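Local coordinates for protein probable dehydrogenase (Bordetella bronchiseptica, PDB 3MOI) that probably catalyses an NAD(P)-dependent oxidation or reduction of an unidentified substrate in the manner of GFO/IDH/MocA oxidoreductases, at residues Lys95-Leu99 with Tyr176-His181; Gly171-Ile175 with Thr210-Cys214; Val197-Thr201 with Ala374-Ser379. All coordinates share one frame; numbering follows the deposited sequence.

In the fold
Contact 1 comes first along the chain: residues 95-99, the loop after strand 90-93 of the nucleotide-binding Rossmann domain, meet residues 176-181 of the C-terminal domain, closing a loop of 76 residues. Before that loop is complete, contact 2 opens at 171-175 and closes at 210-214, so the two cross, sharing helix 174-177. Contact 3 starts at 197-201, within the loop of contact 2, and closes far later at 374-379; it crosses contact 2 but follows contact 1 in series. Together they join the Rossmann domain to the short helix, the helix to the loop entering strand 213-220 of the mixed sheet, and that sheet to helix 362-381. Contacts 2 and 3 also reach the second subunit.

Contact 1: residues Lys95-Leu99 with Tyr176-His181; sequences KPLTL and YNQLPH
Leu99 lays its CD1 methyl over one face of the Tyr176 ring, a CH-pi contact with CD1 4.1 Å from the ring centroid and only 10° off the ring normal. A branched aliphatic chain suits this place because one methyl can centre on the ring while the backbone stays to the side. At the phenol end a water joins the same two residues: it donates to Leu99 O at 2.6 Å and lies 2.9 Å from Tyr176 OH. The other side of the contact is built by Pro96, which follows a cis peptide bond. Its CG rests 3.6 Å from Tyr176 O and also approaches the OD1 of Asn177, while the ND2 of Asn177 is held by the carbonyls of Gly171 and Gly173. Lys95 reaches further. Its CG is placed between the backbone N and the carbonyl carbon (chi1 71°), and the chain bends again beyond it, carrying CE past the helix end, 3.3 Å from Asn177 O. The amine finishes obliquely to the His181 imidazole, with Lys95 NZ 3.2 Å from His181 NE2; the two side chains meet at roughly a right angle. Phe300 packs edge-to-face on the same imidazole, which probably helps to fix its rotation. Lysine and histidine thus converge from two domains. A Lys-Pro pair after a Rossmann strand, with a histidine at the start of a C-terminal-domain helix, is consistent with the Glu-Lys-Pro motif and active-site cleft of GFO/IDH/MocA oxidoreductases, where such a lysine and histidine are commonly catalytic in relatives.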
loop_
_atom_site.group_PDB
_atom_site.type_symbol
_atom_site.label_atom_id
_atom_site.label_comp_id
_atom_site.label_asym_id
_atom_site.label_seq_id
_atom_site.Cartn_x
_atom_site.Cartn_y
_atom_site.Cartn_z
ATOM N N LYS A 95 2.809 20.415 14.899
ATOM C CA LYS A 95 3.201 19.070 15.255
ATOM C C LYS A 95 4.727 19.045 15.195
ATOM O O LYS A 95 5.319 19.766 14.436
ATOM C CB LYS A 95 2.567 18.077 14.297
ATOM C CG LYS A 95 3.141 18.093 12.860
ATOM C CD LYS A 95 3.965 16.782 12.450
ATOM C CE LYS A 95 5.168 17.111 11.479
ATOM N NZ LYS A 95 4.928 18.282 10.524
ATOM N N PRO A 96 5.377 18.268 16.053
ATOM C CA PRO A 96 4.755 17.434 17.061
ATOM C C PRO A 96 4.098 18.271 18.141
ATOM O O PRO A 96 4.644 19.295 18.516
ATOM C CB PRO A 96 5.937 16.638 17.627
ATOM C CG PRO A 96 6.997 16.687 16.590
ATOM C CD PRO A 96 6.828 18.017 15.944
ATOM N N LEU A 97 2.916 17.873 18.592
ATOM C CA LEU A 97 2.315 18.508 19.788
ATOM C C LEU A 97 3.340 18.509 20.932
ATOM O O LEU A 97 3.727 19.586 21.409
ATOM C CB LEU A 97 1.083 17.731 20.267
ATOM C CG LEU A 97 -0.193 18.394 20.785
ATOM C CD1 LEU A 97 -0.758 17.666 21.999
ATOM C CD2 LEU A 97 -0.088 19.883 21.043
ATOM N N THR A 98 3.736 17.301 21.366
ATOM C CA THR A 98 4.695 17.059 22.405
ATOM C C THR A 98 5.101 15.624 22.193
ATOM O O THR A 98 4.362 14.865 21.556
ATOM C CB THR A 98 4.104 16.851 23.789
ATOM O OG1 THR A 98 2.678 17.048 23.805
ATOM C CG2 THR A 98 4.829 17.578 24.797
ATOM N N LEU A 99 6.188 15.228 22.869
ATOM C CA LEU A 99 6.632 13.854 22.924
ATOM C C LEU A 99 6.126 13.164 24.191
ATOM O O LEU A 99 6.223 11.943 24.313
ATOM C CB LEU A 99 8.147 13.816 22.963
ATOM C CG LEU A 99 9.017 13.748 21.698
ATOM C CD1 LEU A 99 8.372 14.401 20.486
ATOM C CD2 LEU A 99 10.443 14.298 22.037
ATOM N N TYR A 176 7.556 10.767 14.530
ATOM C CA TYR A 176 6.972 11.977 15.073
ATOM C C TYR A 176 6.795 13.120 14.058
ATOM O O TYR A 176 6.077 14.089 14.308
ATOM C CB TYR A 176 7.890 12.480 16.171
ATOM C CG TYR A 176 8.013 11.597 17.355
ATOM C CD1 TYR A 176 6.892 11.344 18.171
ATOM C CD2 TYR A 176 9.265 11.065 17.742
ATOM C CE1 TYR A 176 7.007 10.539 19.311
ATOM C CE2 TYR A 176 9.384 10.228 18.865
ATOM C CZ TYR A 176 8.262 9.993 19.663
ATOM O OH TYR A 176 8.363 9.256 20.841
ATOM N N ASN A 177 7.477 13.024 12.930
ATOM C CA ASN A 177 7.569 14.161 11.978
ATOM C C ASN A 177 6.854 13.882 10.647
ATOM O O ASN A 177 6.734 14.775 9.792
ATOM C CB ASN A 177 9.049 14.486 11.783
ATOM C CG ASN A 177 9.708 14.884 13.111
ATOM O OD1 ASN A 177 9.427 15.946 13.644
ATOM N ND2 ASN A 177 10.553 14.008 13.673
ATOM N N GLN A 178 6.421 12.634 10.438
ATOM C CA GLN A 178 5.771 12.267 9.173
ATOM C C GLN A 178 4.487 11.407 9.384
ATOM O O GLN A 178 3.387 11.723 8.914
ATOM C CB GLN A 178 6.784 11.570 8.291
ATOM C CG GLN A 178 7.924 12.491 7.743
ATOM C CD GLN A 178 7.377 13.487 6.686
ATOM O OE1 GLN A 178 6.914 14.590 7.015
ATOM N NE2 GLN A 178 7.365 13.061 5.444
ATOM N N LEU A 179 4.613 10.332 10.120
ATOM C CA LEU A 179 3.489 9.470 10.358
ATOM C C LEU A 179 2.245 10.250 10.886
ATOM O O LEU A 179 1.117 9.935 10.536
ATOM C CB LEU A 179 3.931 8.406 11.350
ATOM C CG LEU A 179 4.297 7.034 10.792
ATOM C CD1 LEU A 179 4.887 7.058 9.377
ATOM C CD2 LEU A 179 5.144 6.199 11.777
ATOM N N PRO A 180 2.449 11.292 11.714
ATOM C CA PRO A 180 1.230 11.968 12.157
ATOM C C PRO A 180 0.372 12.494 10.996
ATOM O O PRO A 180 -0.861 12.518 11.091
ATOM C CB PRO A 180 1.735 13.094 13.102
ATOM C CG PRO A 180 2.959 12.525 13.706
ATOM C CD PRO A 180 3.611 11.686 12.509
ATOM N N HIS A 181 0.991 12.852 9.885
ATOM C CA HIS A 181 0.203 13.290 8.729
ATOM C C HIS A 181 -0.726 12.184 8.206
ATOM O O HIS A 181 -1.889 12.436 7.879
ATOM C CB HIS A 181 1.117 13.798 7.622
ATOM C CG HIS A 181 1.878 15.036 7.969
ATOM N ND1 HIS A 181 1.272 16.170 8.486
ATOM C CD2 HIS A 181 3.184 15.353 7.785
ATOM C CE1 HIS A 181 2.187 17.105 8.686
ATOM N NE2 HIS A 181 3.354 16.647 8.240
HETATM O O HOH W 1 7.695 9.960 23.528
#

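Contact 2: residues Gly171-Ile175 with Thr210-Cys214; sequences GGGII and TEGNC
A glycine-rich loop leading into helix 174-177 docks here against the loop that runs into strand 213-220. Gly173 occupies the N-cap position, and the amide of the next residue is bound across the contact: Ile174 N donates to Glu211 O at 3.0 Å with a nearly straight N-H...O angle of 167°, the donor being tilted 23° from the carbonyl plane. One backbone N-H of the first helical turn, which has no acceptor within the helix, is thereby satisfied. Glycine suits position 173 for two reasons: its phi is positive, and Thr210 OG1 comes within 3.2 Å of Gly173 CA on the side where a side chain would project. That hydroxyl is also hydrogen-bonded to Thr168, so its weak approach to Gly172 O is not settled. In the C-terminal domain the second partner leads into the mixed sheet through a classic beta bulge, Gly212 and Asn213 both facing Gly202 of the neighbouring strand end. With CG1 set between the backbone N and the carbonyl carbon (chi1 69°), Ile174 extends along this backbone. Its CG2 lies 3.3 Å from Glu211 O, and CD1 reaches Cys214 CB at 3.8 Å. Ile175 instead crosses the aliphatic part of Glu211 obliquely, Ile175 CG1 to Glu211 CG 4.0 Å, leaving the carboxylate to Thr168 and to a salt bridge with Arg203. At the bulge itself, Asn213 packs on Met147 of the second subunit.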
loop_
_atom_site.group_PDB
_atom_site.type_symbol
_atom_site.label_atom_id
_atom_site.label_comp_id
_atom_site.label_asym_id
_atom_site.label_seq_id
_atom_site.Cartn_x
_atom_site.Cartn_y
_atom_site.Cartn_z
ATOM N N GLY A 171 13.125 13.482 19.478
ATOM C CA GLY A 171 12.014 13.842 18.589
ATOM C C GLY A 171 12.233 13.703 17.103
ATOM O O GLY A 171 11.379 14.084 16.284
ATOM N N GLY A 172 13.349 13.132 16.719
ATOM C CA GLY A 172 13.649 13.024 15.303
ATOM C C GLY A 172 12.968 11.837 14.653
ATOM O O GLY A 172 12.441 10.945 15.337
ATOM N N GLY A 173 13.011 11.839 13.329
ATOM C CA GLY A 173 12.608 10.722 12.536
ATOM C C GLY A 173 11.155 10.705 12.218
ATOM O O GLY A 173 10.339 11.530 12.700
ATOM N N ILE A 174 10.818 9.714 11.418
ATOM C CA ILE A 174 9.566 9.732 10.767
ATOM C C ILE A 174 8.397 9.441 11.700
ATOM O O ILE A 174 7.273 9.778 11.340
ATOM C CB ILE A 174 9.510 8.786 9.524
ATOM C CG1 ILE A 174 9.543 7.328 9.916
ATOM C CG2 ILE A 174 10.635 9.075 8.524
ATOM C CD1 ILE A 174 8.402 6.512 9.194
ATOM N N ILE A 175 8.622 8.850 12.875
ATOM C CA ILE A 175 7.509 8.512 13.707
ATOM C C ILE A 175 6.787 9.760 14.219
ATOM O O ILE A 175 5.527 9.809 14.347
ATOM C CB ILE A 175 7.908 7.654 14.944
ATOM C CG1 ILE A 175 8.454 6.256 14.556
ATOM C CG2 ILE A 175 6.673 7.477 15.925
ATOM C CD1 ILE A 175 7.884 5.649 13.348
ATOM N N THR A 210 17.723 7.241 13.000
ATOM C CA THR A 210 16.403 7.411 13.473
ATOM C C THR A 210 15.520 6.637 12.499
ATOM O O THR A 210 15.981 6.135 11.514
ATOM C CB THR A 210 16.013 8.889 13.564
ATOM O OG1 THR A 210 14.689 8.988 14.148
ATOM C CG2 THR A 210 16.026 9.549 12.201
ATOM N N GLU A 211 14.235 6.541 12.786
ATOM C CA GLU A 211 13.365 5.768 11.965
ATOM C C GLU A 211 13.208 6.451 10.619
ATOM O O GLU A 211 12.824 7.597 10.550
ATOM C CB GLU A 211 12.003 5.602 12.645
ATOM C CG GLU A 211 11.991 4.606 13.794
ATOM C CD GLU A 211 12.498 5.140 15.116
ATOM O OE1 GLU A 211 12.526 6.381 15.256
ATOM O OE2 GLU A 211 12.896 4.310 16.014
ATOM N N GLY A 212 13.505 5.736 9.557
ATOM C CA GLY A 212 13.174 6.181 8.229
ATOM C C GLY A 212 12.073 5.458 7.482
ATOM O O GLY A 212 11.577 6.005 6.498
ATOM N N ASN A 213 11.667 4.250 7.908
ATOM C CA ASN A 213 10.474 3.611 7.304
ATOM C C ASN A 213 9.560 2.902 8.260
ATOM O O ASN A 213 9.958 2.382 9.298
ATOM C CB ASN A 213 10.870 2.627 6.219
ATOM C CG ASN A 213 11.707 1.434 6.758
ATOM O OD1 ASN A 213 12.742 1.618 7.344
ATOM N ND2 ASN A 213 11.254 0.245 6.526
ATOM N N CYS A 214 8.326 2.743 7.843
ATOM C CA CYS A 214 7.382 2.097 8.699
ATOM C C CYS A 214 6.330 1.448 7.910
ATOM O O CYS A 214 5.827 2.057 7.002
ATOM C CB CYS A 214 6.696 3.133 9.533
ATOM S SG CYS A 214 5.262 2.524 10.464
#

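Contact 3: residues Val197-Thr201 with Ala374-Ser379; sequences VRAMT and AVLESS
Strand 197-201 and helix 374-379 come within 6.2 Å of each other along their axes and run at 72°, so the helix lies steeply across the strand. Two serines hold them together. Each carries OG anti to its backbone N (chi1 -180° for Ser378, 175° for Ser379), which turns the hydroxyl onto the strand. Ser378 OG accepts from Ala199 N at 2.9 Å along an almost straight line and, weakly, from Arg198 NH1 at 3.3 Å near the guanidinium plane; it is also hydrogen-bonded to Arg383 O. Ser379 OG takes Thr201 N at 2.9 Å. Serine is small enough to let the backbones approach, with Ser379 CA only 3.2 Å from Ala199 O. To one side of these bonds, small apolar groups pack together. Val375 places CG1 3.8 Å from Ala199 CB, and its CG2 touches Val197 CG1, the two side chains crossing at about a right angle, while Val197 CG2 packs on Ala374 CB. Arg198 is held chiefly by Gln384 and Thr219 of the second subunit, and Met200 touches Cys225 there. A helix on one face of a mixed sheet, with the other face turned to the second subunit, is characteristic of the GFO/IDH/MocA C-terminal domain.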
loop_
_atom_site.group_PDB
_atom_site.type_symbol
_atom_site.label_atom_id
_atom_site.label_comp_id
_atom_site.label_asym_id
_atom_site.label_seq_id
_atom_site.Cartn_x
_atom_site.Cartn_y
_atom_site.Cartn_z
ATOM N N VAL A 197 -3.053 -1.228 16.793
ATOM C CA VAL A 197 -1.903 -0.865 15.979
ATOM C C VAL A 197 -0.964 -2.046 15.901
ATOM O O VAL A 197 -0.447 -2.499 16.950
ATOM C CB VAL A 197 -1.096 0.253 16.602
ATOM C CG1 VAL A 197 0.058 0.597 15.697
ATOM C CG2 VAL A 197 -1.953 1.447 16.892
ATOM N N ARG A 198 -0.743 -2.522 14.671
ATOM C CA ARG A 198 0.355 -3.394 14.366
ATOM C C ARG A 198 1.313 -2.646 13.441
ATOM O O ARG A 198 0.917 -2.280 12.315
ATOM C CB ARG A 198 -0.164 -4.653 13.668
ATOM C CG ARG A 198 0.910 -5.620 13.222
ATOM C CD ARG A 198 1.768 -6.134 14.402
ATOM N NE ARG A 198 2.821 -7.012 13.916
ATOM C CZ ARG A 198 4.109 -6.706 13.903
ATOM N NH1 ARG A 198 4.492 -5.557 14.422
ATOM N NH2 ARG A 198 5.010 -7.570 13.391
ATOM N N ALA A 199 2.562 -2.440 13.878
ATOM C CA ALA A 199 3.561 -1.733 13.047
ATOM C C ALA A 199 4.978 -2.301 13.201
ATOM O O ALA A 199 5.276 -2.910 14.204
ATOM C CB ALA A 199 3.552 -0.279 13.346
ATOM N N MET A 200 5.823 -2.060 12.200
ATOM C CA MET A 200 7.236 -2.455 12.145
ATOM C C MET A 200 7.901 -1.185 11.708
ATOM O O MET A 200 7.383 -0.552 10.808
ATOM C CB MET A 200 7.437 -3.446 11.005
ATOM C CG MET A 200 8.932 -3.909 10.745
ATOM S SD MET A 200 9.317 -3.969 8.988
ATOM C CE MET A 200 9.255 -2.217 8.653
ATOM N N THR A 201 9.027 -0.800 12.291
ATOM C CA THR A 201 9.801 0.366 11.805
ATOM C C THR A 201 11.226 -0.092 11.477
ATOM O O THR A 201 11.666 -1.056 12.010
ATOM C CB THR A 201 9.929 1.413 12.883
ATOM O OG1 THR A 201 10.576 0.772 13.996
ATOM C CG2 THR A 201 8.555 1.959 13.283
ATOM N N ALA A 374 2.281 3.747 20.062
ATOM C CA ALA A 374 1.866 2.378 19.881
ATOM C C ALA A 374 2.604 1.777 18.680
ATOM O O ALA A 374 2.945 0.577 18.671
ATOM C CB ALA A 374 0.339 2.283 19.754
ATOM N N VAL A 375 2.926 2.605 17.694
ATOM C CA VAL A 375 3.797 2.177 16.590
ATOM C C VAL A 375 5.183 1.802 17.133
ATOM O O VAL A 375 5.751 0.752 16.765
ATOM C CB VAL A 375 3.929 3.271 15.516
ATOM C CG1 VAL A 375 5.085 2.939 14.557
ATOM C CG2 VAL A 375 2.557 3.429 14.746
ATOM N N LEU A 376 5.730 2.620 18.030
ATOM C CA LEU A 376 7.019 2.280 18.603
ATOM C C LEU A 376 6.923 0.977 19.399
ATOM O O LEU A 376 7.772 0.115 19.189
ATOM C CB LEU A 376 7.607 3.393 19.461
ATOM C CG LEU A 376 8.149 4.636 18.724
ATOM C CD1 LEU A 376 8.293 5.822 19.701
ATOM C CD2 LEU A 376 9.463 4.356 17.987
ATOM N N GLU A 377 5.893 0.799 20.250
ATOM C CA GLU A 377 5.764 -0.436 21.005
ATOM C C GLU A 377 5.568 -1.663 20.111
ATOM O O GLU A 377 6.207 -2.707 20.344
ATOM C CB GLU A 377 4.624 -0.364 21.984
ATOM C CG GLU A 377 4.457 -1.634 22.821
ATOM C CD GLU A 377 3.293 -1.571 23.840
ATOM O OE1 GLU A 377 2.834 -0.443 24.182
ATOM O OE2 GLU A 377 2.828 -2.674 24.285
ATOM N N SER A 378 4.661 -1.568 19.129
ATOM C CA SER A 378 4.316 -2.728 18.313
ATOM C C SER A 378 5.552 -3.199 17.560
ATOM O O SER A 378 5.759 -4.380 17.379
ATOM C CB SER A 378 3.258 -2.387 17.290
ATOM O OG SER A 378 2.955 -3.509 16.535
ATOM N N SER A 379 6.383 -2.253 17.169
ATOM C CA SER A 379 7.540 -2.558 16.402
ATOM C C SER A 379 8.616 -3.190 17.286
ATOM O O SER A 379 9.381 -3.994 16.842
ATOM C CB SER A 379 8.071 -1.285 15.707
ATOM O OG SER A 379 9.282 -1.592 15.047
#